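Local coordinates for protein glucanase (Clostridium thermocellum, PDB 5GXX) that is a cellulosomal family 9 endoglucanase that probably hydrolyses internal beta-1,4 bonds of cellulose, at residues Y164-F172 with S205-G213; F172-D181 with S193-A204. The protein carries 1 engineered substitution. All coordinates share one frame; numbering follows the deposited sequence.

Interaction 1: residues Y164-F172 with S205-G213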
loop_
_atom_site.group_PDB
_atom_site.type_symbol
_atom_site.label_atom_id
_atom_site.label_comp_id
_atom_site.label_asym_id
_atom_site.label_seq_id
_atom_site.Cartn_x
_atom_site.Cartn_y
_atom_site.Cartn_z
ATOM N N TYR A 164 -30.289 -20.633 -41.690
ATOM C CA TYR A 164 -29.033 -21.295 -41.374
ATOM C C TYR A 164 -28.343 -21.787 -42.648
ATOM O O TYR A 164 -27.122 -21.670 -42.771
ATOM C CB TYR A 164 -29.203 -22.427 -40.346
ATOM C CG TYR A 164 -29.682 -21.979 -38.975
ATOM C CD1 TYR A 164 -29.495 -20.671 -38.525
ATOM C CD2 TYR A 164 -30.340 -22.866 -38.127
ATOM C CE1 TYR A 164 -29.949 -20.261 -37.270
ATOM C CE2 TYR A 164 -30.799 -22.463 -36.895
ATOM C CZ TYR A 164 -30.606 -21.165 -36.466
ATOM O OH TYR A 164 -31.063 -20.797 -35.216
ATOM N N LEU A 165 -29.116 -22.291 -43.607
ATOM C CA LEU A 165 -28.562 -22.808 -44.854
ATOM C C LEU A 165 -27.971 -21.680 -45.699
ATOM O O LEU A 165 -26.901 -21.831 -46.290
ATOM C CB LEU A 165 -29.618 -23.587 -45.654
ATOM C CG LEU A 165 -29.123 -24.118 -47.006
ATOM C CD1 LEU A 165 -27.933 -25.083 -46.901
ATOM C CD2 LEU A 165 -30.265 -24.750 -47.783
ATOM N N ARG A 166 -28.665 -20.544 -45.724
ATOM C CA ARG A 166 -28.178 -19.369 -46.436
ATOM C C ARG A 166 -26.795 -18.945 -45.922
ATOM O O ARG A 166 -25.877 -18.710 -46.719
ATOM C CB ARG A 166 -29.191 -18.229 -46.318
ATOM C CG ARG A 166 -28.742 -16.913 -46.947
ATOM C CD ARG A 166 -29.816 -15.831 -46.791
ATOM N NE ARG A 166 -29.361 -14.510 -47.225
ATOM C CZ ARG A 166 -29.365 -14.079 -48.492
ATOM N NH1 ARG A 166 -29.770 -14.870 -49.480
ATOM N NH2 ARG A 166 -28.928 -12.852 -48.770
ATOM N N TYR A 167 -26.656 -18.871 -44.597
ATOM C CA TYR A 167 -25.394 -18.480 -43.971
ATOM C C TYR A 167 -24.341 -19.578 -44.056
ATOM O O TYR A 167 -23.158 -19.280 -44.195
ATOM C CB TYR A 167 -25.608 -17.988 -42.538
ATOM C CG TYR A 167 -26.159 -16.575 -42.526
ATOM C CD1 TYR A 167 -27.513 -16.329 -42.768
ATOM C CD2 TYR A 167 -25.317 -15.486 -42.313
ATOM C CE1 TYR A 167 -28.013 -15.026 -42.793
ATOM C CE2 TYR A 167 -25.807 -14.179 -42.331
ATOM C CZ TYR A 167 -27.157 -13.960 -42.558
ATOM O OH TYR A 167 -27.648 -12.667 -42.575
ATOM N N ALA A 168 -24.760 -20.841 -43.983
ATOM C CA ALA A 168 -23.820 -21.935 -44.221
ATOM C C ALA A 168 -23.163 -21.796 -45.594
ATOM O O ALA A 168 -21.953 -21.987 -45.740
ATOM C CB ALA A 168 -24.519 -23.264 -44.121
ATOM N N LYS A 169 -23.959 -21.457 -46.608
ATOM C CA LYS A 169 -23.425 -21.269 -47.951
ATOM C C LYS A 169 -22.562 -20.016 -48.042
ATOM O O LYS A 169 -21.538 -20.040 -48.730
ATOM C CB LYS A 169 -24.564 -21.175 -48.962
ATOM C CG LYS A 169 -25.335 -22.462 -49.156
ATOM C CD LYS A 169 -26.491 -22.255 -50.128
ATOM C CE LYS A 169 -27.242 -23.547 -50.375
ATOM N NZ LYS A 169 -28.138 -23.385 -51.564
ATOM N N LYS A 170 -22.971 -18.945 -47.355
ATOM C CA LYS A 170 -22.192 -17.708 -47.339
ATOM C C LYS A 170 -20.797 -18.006 -46.791
ATOM O O LYS A 170 -19.776 -17.673 -47.396
ATOM C CB LYS A 170 -22.855 -16.624 -46.477
ATOM C CG LYS A 170 -23.928 -15.755 -47.111
ATOM C CD LYS A 170 -24.317 -14.668 -46.115
ATOM C CE LYS A 170 -25.574 -13.913 -46.525
ATOM N NZ LYS A 170 -25.307 -12.994 -47.662
ATOM N N TYR A 171 -20.767 -18.692 -45.651
ATOM C CA TYR A 171 -19.515 -18.950 -44.962
ATOM C C TYR A 171 -18.639 -19.950 -45.713
ATOM O O TYR A 171 -17.429 -19.755 -45.816
ATOM C CB TYR A 171 -19.774 -19.394 -43.518
ATOM C CG TYR A 171 -20.388 -18.330 -42.633
ATOM C CD1 TYR A 171 -20.440 -16.982 -43.016
ATOM C CD2 TYR A 171 -20.924 -18.663 -41.395
ATOM C CE1 TYR A 171 -20.988 -16.022 -42.173
ATOM C CE2 TYR A 171 -21.468 -17.704 -40.555
ATOM C CZ TYR A 171 -21.509 -16.387 -40.951
ATOM O OH TYR A 171 -22.069 -15.461 -40.108
ATOM N N PHE A 172 -19.250 -20.975 -46.301
ATOM C CA PHE A 172 -18.462 -21.946 -47.036
ATOM C C PHE A 172 -17.804 -21.297 -48.248
ATOM O O PHE A 172 -16.630 -21.523 -48.520
ATOM C CB PHE A 172 -19.255 -23.178 -47.465
ATOM C CG PHE A 172 -18.463 -24.068 -48.375
ATOM C CD1 PHE A 172 -17.500 -24.937 -47.866
ATOM C CD2 PHE A 172 -18.621 -23.987 -49.745
ATOM C CE1 PHE A 172 -16.739 -25.727 -48.716
ATOM C CE2 PHE A 172 -17.863 -24.774 -50.605
ATOM C CZ PHE A 172 -16.909 -25.640 -50.094
ATOM N N SER A 205 -18.340 -28.922 -46.747
ATOM C CA SER A 205 -18.896 -29.325 -48.042
ATOM C C SER A 205 -19.706 -30.620 -47.932
ATOM O O SER A 205 -20.739 -30.760 -48.591
ATOM C CB SER A 205 -17.826 -29.408 -49.149
ATOM O OG SER A 205 -16.778 -30.312 -48.830
ATOM N N THR A 206 -19.260 -31.553 -47.086
ATOM C CA THR A 206 -19.971 -32.814 -46.884
ATOM C C THR A 206 -21.346 -32.549 -46.286
ATOM O O THR A 206 -22.346 -33.072 -46.775
ATOM C CB THR A 206 -19.151 -33.778 -45.990
ATOM O OG1 THR A 206 -17.938 -34.100 -46.674
ATOM C CG2 THR A 206 -19.923 -35.056 -45.673
ATOM N N TRP A 207 -21.398 -31.737 -45.232
ATOM C CA TRP A 207 -22.678 -31.343 -44.652
ATOM C C TRP A 207 -23.575 -30.567 -45.622
ATOM O O TRP A 207 -24.792 -30.740 -45.591
ATOM C CB TRP A 207 -22.491 -30.566 -43.339
ATOM C CG TRP A 207 -22.261 -31.499 -42.166
ATOM C CD1 TRP A 207 -21.133 -31.598 -41.399
ATOM C CD2 TRP A 207 -23.185 -32.470 -41.654
ATOM N NE1 TRP A 207 -21.302 -32.567 -40.432
ATOM C CE2 TRP A 207 -22.546 -33.124 -40.571
ATOM C CE3 TRP A 207 -24.486 -32.857 -42.004
ATOM C CZ2 TRP A 207 -23.162 -34.142 -39.835
ATOM C CZ3 TRP A 207 -25.102 -33.871 -41.267
ATOM C CH2 TRP A 207 -24.437 -34.497 -40.193
ATOM N N LEU A 208 -22.984 -29.714 -46.460
ATOM C CA LEU A 208 -23.746 -29.037 -47.513
ATOM C C LEU A 208 -24.316 -29.999 -48.560
ATOM O O LEU A 208 -25.444 -29.801 -49.027
ATOM C CB LEU A 208 -22.932 -27.906 -48.151
ATOM C CG LEU A 208 -22.828 -26.631 -47.309
ATOM C CD1 LEU A 208 -21.699 -25.716 -47.751
ATOM C CD2 LEU A 208 -24.163 -25.879 -47.200
ATOM N N TYR A 209 -23.573 -31.045 -48.907
ATOM C CA TYR A 209 -24.110 -32.101 -49.745
ATOM C C TYR A 209 -25.299 -32.760 -49.064
ATOM O O TYR A 209 -26.359 -32.952 -49.669
ATOM C CB TYR A 209 -23.055 -33.167 -50.052
ATOM C CG TYR A 209 -23.539 -34.194 -51.061
ATOM C CD1 TYR A 209 -24.021 -33.773 -52.291
ATOM C CD2 TYR A 209 -23.542 -35.572 -50.790
ATOM C CE1 TYR A 209 -24.477 -34.678 -53.244
ATOM C CE2 TYR A 209 -24.013 -36.488 -51.741
ATOM C CZ TYR A 209 -24.475 -36.032 -52.963
ATOM O OH TYR A 209 -24.932 -36.891 -53.945
ATOM N N LEU A 210 -25.123 -33.104 -47.790
ATOM C CA LEU A 210 -26.203 -33.764 -47.077
ATOM C C LEU A 210 -27.400 -32.829 -46.888
ATOM O O LEU A 210 -28.533 -33.289 -46.750
ATOM C CB LEU A 210 -25.705 -34.339 -45.742
ATOM C CG LEU A 210 -24.701 -35.495 -45.754
ATOM C CD1 LEU A 210 -24.389 -35.857 -44.294
ATOM C CD2 LEU A 210 -25.241 -36.696 -46.517
ATOM N N ALA A 211 -27.150 -31.524 -46.887
ATOM C CA ALA A 211 -28.238 -30.560 -46.769
ATOM C C ALA A 211 -28.987 -30.331 -48.085
ATOM O O ALA A 211 -30.218 -30.300 -48.080
ATOM C CB ALA A 211 -27.759 -29.236 -46.154
ATOM N N THR A 212 -28.250 -30.219 -49.188
ATOM C CA THR A 212 -28.795 -29.788 -50.479
ATOM C C THR A 212 -28.934 -30.894 -51.527
ATOM O O THR A 212 -29.739 -30.764 -52.455
ATOM C CB THR A 212 -27.901 -28.717 -51.144
ATOM O OG1 THR A 212 -26.629 -29.302 -51.466
ATOM C CG2 THR A 212 -27.715 -27.495 -50.256
ATOM N N GLY A 213 -28.142 -31.957 -51.413
ATOM C CA GLY A 213 -28.097 -32.983 -52.453
ATOM C C GLY A 213 -27.426 -32.516 -53.732
ATOM O O GLY A 213 -27.427 -33.226 -54.737
#

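Interaction 2: residues F172-D181 with S193-A204. With CA (calcium ion), chain C.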
loop_
_atom_site.group_PDB
_atom_site.type_symbol
_atom_site.label_atom_id
_atom_site.label_comp_id
_atom_site.label_asym_id
_atom_site.label_seq_id
_atom_site.Cartn_x
_atom_site.Cartn_y
_atom_site.Cartn_z
ATOM N N PHE A 172 -19.250 -20.975 -46.301
ATOM C CA PHE A 172 -18.462 -21.946 -47.036
ATOM C C PHE A 172 -17.804 -21.297 -48.248
ATOM O O PHE A 172 -16.630 -21.523 -48.520
ATOM C CB PHE A 172 -19.255 -23.178 -47.465
ATOM C CG PHE A 172 -18.463 -24.068 -48.375
ATOM C CD1 PHE A 172 -17.500 -24.937 -47.866
ATOM C CD2 PHE A 172 -18.621 -23.987 -49.745
ATOM C CE1 PHE A 172 -16.739 -25.727 -48.716
ATOM C CE2 PHE A 172 -17.863 -24.774 -50.605
ATOM C CZ PHE A 172 -16.909 -25.640 -50.094
ATOM N N GLU A 173 -18.559 -20.463 -48.953
ATOM C CA GLU A 173 -17.987 -19.807 -50.115
ATOM C C GLU A 173 -16.785 -18.942 -49.740
ATOM O O GLU A 173 -15.796 -18.917 -50.485
ATOM C CB GLU A 173 -19.068 -19.014 -50.857
ATOM C CG GLU A 173 -20.034 -19.911 -51.619
ATOM C CD GLU A 173 -21.363 -19.239 -51.939
ATOM O OE1 GLU A 173 -21.475 -17.997 -51.800
ATOM O OE2 GLU A 173 -22.314 -19.955 -52.330
ATOM N N LEU A 174 -16.887 -18.230 -48.617
ATOM C CA LEU A 174 -15.824 -17.353 -48.130
ATOM C C LEU A 174 -14.624 -18.184 -47.720
ATOM O O LEU A 174 -13.485 -17.876 -48.051
ATOM C CB LEU A 174 -16.286 -16.498 -46.945
ATOM C CG LEU A 174 -15.228 -15.692 -46.178
ATOM C CD1 LEU A 174 -14.555 -14.683 -47.096
ATOM C CD2 LEU A 174 -15.778 -14.987 -44.941
ATOM N N ALA A 175 -14.884 -19.249 -46.978
ATOM C CA ALA A 175 -13.800 -20.089 -46.499
ATOM C C ALA A 175 -13.058 -20.740 -47.653
ATOM O O ALA A 175 -11.831 -20.836 -47.642
ATOM C CB ALA A 175 -14.360 -21.148 -45.565
ATOM N N ASP A 176 -13.828 -21.164 -48.649
ATOM C CA ASP A 176 -13.300 -21.856 -49.817
ATOM C C ASP A 176 -12.561 -20.922 -50.783
ATOM O O ASP A 176 -11.687 -21.355 -51.531
ATOM C CB ASP A 176 -14.453 -22.578 -50.521
ATOM C CG ASP A 176 -14.001 -23.515 -51.625
ATOM O OD1 ASP A 176 -13.007 -24.256 -51.447
ATOM O OD2 ASP A 176 -14.709 -23.542 -52.662
ATOM N N ALA A 177 -12.890 -19.635 -50.750
ATOM C CA ALA A 177 -12.247 -18.665 -51.637
ATOM C C ALA A 177 -10.957 -18.178 -50.977
ATOM O O ALA A 177 -9.966 -17.928 -51.661
ATOM C CB ALA A 177 -13.189 -17.507 -51.901
ATOM N N THR A 178 -10.969 -18.088 -49.647
ATOM C CA THR A 178 -9.857 -17.559 -48.856
ATOM C C THR A 178 -8.683 -18.537 -48.768
ATOM O O THR A 178 -7.520 -18.132 -48.819
ATOM C CB THR A 178 -10.325 -17.177 -47.434
ATOM O OG1 THR A 178 -11.361 -16.192 -47.496
ATOM C CG2 THR A 178 -9.197 -16.632 -46.576
ATOM N N ARG A 179 -8.983 -19.825 -48.609
ATOM C CA ARG A 179 -7.955 -20.862 -48.499
ATOM C C ARG A 179 -6.717 -20.442 -47.715
ATOM O O ARG A 179 -5.576 -20.621 -48.146
ATOM C CB ARG A 179 -7.615 -21.491 -49.850
ATOM C CG ARG A 179 -8.772 -22.338 -50.322
ATOM C CD ARG A 179 -8.593 -22.943 -51.690
ATOM N NE ARG A 179 -9.818 -23.635 -52.081
ATOM C CZ ARG A 179 -9.886 -24.533 -53.056
ATOM N NH1 ARG A 179 -8.792 -24.852 -53.735
ATOM N NH2 ARG A 179 -11.038 -25.120 -53.351
ATOM N N SER A 180 -6.966 -19.889 -46.534
ATOM C CA SER A 180 -5.887 -19.467 -45.644
ATOM C C SER A 180 -6.375 -19.324 -44.206
ATOM O O SER A 180 -7.488 -18.850 -43.969
ATOM C CB SER A 180 -5.308 -18.131 -46.121
ATOM O OG SER A 180 -4.192 -17.757 -45.337
ATOM N N ASP A 181 -5.509 -19.709 -43.274
ATOM C CA ASP A 181 -5.730 -19.431 -41.861
ATOM C C ASP A 181 -4.966 -18.203 -41.378
ATOM O O ASP A 181 -4.898 -17.954 -40.181
ATOM C CB ASP A 181 -5.324 -20.648 -41.025
ATOM C CG ASP A 181 -6.381 -21.728 -41.022
ATOM O OD1 ASP A 181 -7.590 -21.414 -41.105
ATOM O OD2 ASP A 181 -5.980 -22.908 -40.943
ATOM N N SER A 193 -4.964 -23.293 -35.219
ATOM C CA SER A 193 -5.261 -24.235 -36.293
ATOM C C SER A 193 -4.035 -25.126 -36.489
ATOM O O SER A 193 -3.005 -24.689 -37.001
ATOM C CB SER A 193 -5.645 -23.501 -37.593
ATOM O OG SER A 193 -5.937 -24.413 -38.641
ATOM N N HIS A 194 -4.118 -26.370 -36.031
ATOM C CA HIS A 194 -2.979 -27.291 -36.092
ATOM C C HIS A 194 -2.937 -28.077 -37.396
ATOM O O HIS A 194 -1.886 -28.236 -38.011
ATOM C CB HIS A 194 -3.033 -28.281 -34.923
ATOM C CG HIS A 194 -3.033 -27.612 -33.586
ATOM N ND1 HIS A 194 -1.930 -26.953 -33.085
ATOM C CD2 HIS A 194 -4.018 -27.446 -32.671
ATOM C CE1 HIS A 194 -2.230 -26.433 -31.907
ATOM N NE2 HIS A 194 -3.494 -26.705 -31.640
ATOM N N SER A 195 -4.090 -28.594 -37.793
ATOM C CA SER A 195 -4.182 -29.501 -38.926
ATOM C C SER A 195 -4.285 -28.738 -40.246
ATOM O O SER A 195 -4.222 -29.336 -41.308
ATOM C CB SER A 195 -5.395 -30.424 -38.777
ATOM O OG SER A 195 -6.568 -29.662 -38.544
ATOM N N GLY A 196 -4.475 -27.424 -40.189
ATOM C CA GLY A 196 -4.789 -26.661 -41.388
ATOM C C GLY A 196 -6.288 -26.593 -41.610
ATOM O O GLY A 196 -7.087 -26.947 -40.731
ATOM N N PHE A 197 -6.662 -26.160 -42.808
ATOM C CA PHE A 197 -8.053 -25.833 -43.099
ATOM C C PHE A 197 -8.727 -26.770 -44.111
ATOM O O PHE A 197 -9.935 -26.668 -44.324
ATOM C CB PHE A 197 -8.156 -24.364 -43.542
ATOM C CG PHE A 197 -7.457 -24.095 -44.851
ATOM C CD1 PHE A 197 -7.991 -24.604 -46.026
ATOM C CD2 PHE A 197 -6.241 -23.421 -44.901
ATOM C CE1 PHE A 197 -7.368 -24.410 -47.246
ATOM C CE2 PHE A 197 -5.589 -23.234 -46.130
ATOM C CZ PHE A 197 -6.150 -23.742 -47.297
ATOM N N TRP A 198 -7.976 -27.684 -44.724
ATOM C CA TRP A 198 -8.588 -28.602 -45.684
ATOM C C TRP A 198 -9.651 -29.509 -45.055
ATOM O O TRP A 198 -10.672 -29.809 -45.685
ATOM C CB TRP A 198 -7.536 -29.419 -46.447
ATOM C CG TRP A 198 -6.598 -28.575 -47.271
ATOM C CD1 TRP A 198 -5.267 -28.376 -47.044
ATOM C CD2 TRP A 198 -6.922 -27.812 -48.441
ATOM N NE1 TRP A 198 -4.737 -27.543 -48.007
ATOM C CE2 TRP A 198 -5.735 -27.179 -48.872
ATOM C CE3 TRP A 198 -8.105 -27.599 -49.165
ATOM C CZ2 TRP A 198 -5.693 -26.354 -50.003
ATOM C CZ3 TRP A 198 -8.057 -26.779 -50.301
ATOM C CH2 TRP A 198 -6.861 -26.167 -50.697
ATOM N N ASP A 199 -9.417 -29.967 -43.828
ATOM C CA ASP A 199 -10.423 -30.779 -43.152
ATOM C C ASP A 199 -11.738 -30.038 -42.882
ATOM O O ASP A 199 -12.804 -30.630 -43.030
ATOM C CB ASP A 199 -9.863 -31.352 -41.838
ATOM C CG ASP A 199 -9.248 -30.277 -40.947
ATOM O OD1 ASP A 199 -8.113 -29.839 -41.235
ATOM O OD2 ASP A 199 -9.892 -29.873 -39.953
ATOM N N GLU A 200 -11.684 -28.760 -42.514
ATOM C CA GLU A 200 -12.914 -27.986 -42.343
ATOM C C GLU A 200 -13.665 -27.829 -43.665
ATOM O O GLU A 200 -14.896 -27.868 -43.702
ATOM C CB GLU A 200 -12.656 -26.592 -41.757
ATOM C CG GLU A 200 -12.260 -26.536 -40.284
ATOM C CD GLU A 200 -10.826 -26.928 -40.027
ATOM O OE1 GLU A 200 -10.066 -27.087 -41.014
ATOM O OE2 GLU A 200 -10.446 -27.069 -38.839
ATOM N N LEU A 201 -12.930 -27.619 -44.753
ATOM C CA LEU A 201 -13.621 -27.511 -46.043
ATOM C C LEU A 201 -14.302 -28.818 -46.423
ATOM O O LEU A 201 -15.415 -28.797 -46.944
ATOM C CB LEU A 201 -12.702 -27.024 -47.174
ATOM C CG LEU A 201 -12.103 -25.632 -46.997
ATOM C CD1 LEU A 201 -11.155 -25.383 -48.190
ATOM C CD2 LEU A 201 -13.199 -24.567 -46.936
ATOM N N LEU A 202 -13.619 -29.936 -46.185
ATOM C CA LEU A 202 -14.224 -31.259 -46.340
ATOM C C LEU A 202 -15.501 -31.438 -45.525
ATOM O O LEU A 202 -16.528 -31.874 -46.048
ATOM C CB LEU A 202 -13.229 -32.347 -45.909
ATOM C CG LEU A 202 -13.749 -33.790 -45.932
ATOM C CD1 LEU A 202 -14.216 -34.208 -47.323
ATOM C CD2 LEU A 202 -12.640 -34.703 -45.424
ATOM N N TRP A 203 -15.410 -31.141 -44.234
ATOM C CA TRP A 203 -16.511 -31.280 -43.282
ATOM C C TRP A 203 -17.681 -30.402 -43.695
ATOM O O TRP A 203 -18.814 -30.868 -43.770
ATOM C CB TRP A 203 -15.963 -30.900 -41.903
ATOM C CG TRP A 203 -16.831 -30.851 -40.678
ATOM C CD1 TRP A 203 -17.028 -29.754 -39.906
ATOM C CD2 TRP A 203 -17.498 -31.937 -40.006
ATOM N NE1 TRP A 203 -17.799 -30.057 -38.804
ATOM C CE2 TRP A 203 -18.094 -31.396 -38.838
ATOM C CE3 TRP A 203 -17.639 -33.303 -40.264
ATOM C CZ2 TRP A 203 -18.840 -32.172 -37.947
ATOM C CZ3 TRP A 203 -18.393 -34.062 -39.381
ATOM C CH2 TRP A 203 -18.972 -33.500 -38.237
ATOM N N ALA A 204 -17.404 -29.145 -44.026
ATOM C CA ALA A 204 -18.479 -28.239 -44.393
ATOM C C ALA A 204 -19.140 -28.623 -45.722
ATOM O O ALA A 204 -20.373 -28.655 -45.805
ATOM C CB ALA A 204 -17.953 -26.812 -44.441
HETATM CA CA CA C . -8.447 -28.164 -39.300
HETATM O O HOH W 1 -7.461 -26.617 -37.970
#

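Interaction 1: residues Y164-F172 with S205-G213
L208 is the knob of this contact: its side chain drops into the hole made by L165, A168, K169 and F172 on the facing helix, and its two methyls share the work. L208 CD1 lies against the root of the phenylalanine, 3.5 Å from F172 CB, and meets the ring itself obliquely. L208 CD2 serves the other side of the hole, 3.9 Å from L165 CD1, and also touches A168 CB and K169 CG. Beyond the knob, the F172 ring runs on to S205, where CE1 comes within 3.9 Å of S205 CB; the hydroxyl there is taken up by L201 O, a turn earlier on its own helix.

At the far end L165 CD1 also reaches A211 CB, at 4.2 Å, and the T212 methyl. K169 keeps an extended chain and meets T212 tip to tip, K169 CE 4.0 Å from T212 CG2. What presents that methyl is the first torsion of T212 (chi1 65°), which tucks OG1 back over the helix to donate to L208 O at 2.8 Å. T212 N bonds the same oxygen from the opposite face, so one carbonyl is gripped twice.

The segment axes pass 11.0 Å apart at 145°, nearly antiparallel, as successive helices do in the (alpha/alpha)6 barrel of family 9. Helix 215-224 closes over one flank, with Y217 on K169 and T212. Across the two segments the touching is carbon on carbon, and the serine and threonine hydroxyls are satisfied on their own side, which implies a union held by shape and burial rather than by polar pairing.

Interaction 2: residues F172-D181 with S193-A204
L201 fills the tight half of this contact, its side chain crossing those of F172 and D176 at about a right angle. L201 CD2 packs 3.9 Å from A175 CB and also touches D176 N, while L201 CD1 turns to the aspartate's OD1. The edge of the F172 ring meets backbone here, CE1 lying 3.8 Å from L201 O near the ring plane, and A204 CB abuts the same side chain obliquely.

Past the end of helix 172-178 the chain folds over F197. R179 O lies 3.3 Å from F197 CZ, S180 N covers one face of the ring, and D181 OD2 sits at its edge, in plane. A first torsion of 65° places the ring there, and F197 CE1 in turn stands 3.5 Å above the plane of the W198 ring, over its centre.

The solvent side is looser. R179 stretches along it, CD 3.8 Å from W198 CH2; the indole rim lies over one face of the guanidinium, their planes 76° apart. R179 NH2 holds D176 OD1 at 2.9 Å in a salt bridge, an oxygen that Y224 also bonds, while K220 pairs with D176 OD2.

At the calcium end S193 OG donates to D181 OD2 at 2.8 Å, arriving from above the carboxylate plane. The same hydroxyl accepts, at 2.8 Å, from a water bound to the metal, making S193 and D181 part of the second shell. S195 OG, G196 O, both carboxylate oxygens of D199 and of E200, the water and D246 O give eight ligands: a calcium site built on a loop and the first turn of helix 198-212, closed by D246 O from elsewhere in the chain, at that helix's N-terminal end in the family 9 (alpha/alpha)6 barrel.

In the fold
Interactions 1 and 2 are two lengths of one helix pair, 162-178 against 198-212, with centres 14 Å apart. F172 belongs to both, and the chain between the segments of interaction 1 contains most of interaction 2. The spacing hardly changes along the pair: the segment axes are 11.0 Å apart in the first and 10.5 Å in the second. What differs is the chemistry. Interaction 1 is apolar packing remote from the metal, the nearest atom of the F172 side chain about 13 Å from the calcium ion, whereas interaction 2 contains four of the five residues of that site. Helix 215-224 touches both, with Y224 meeting F172, W198 and L201.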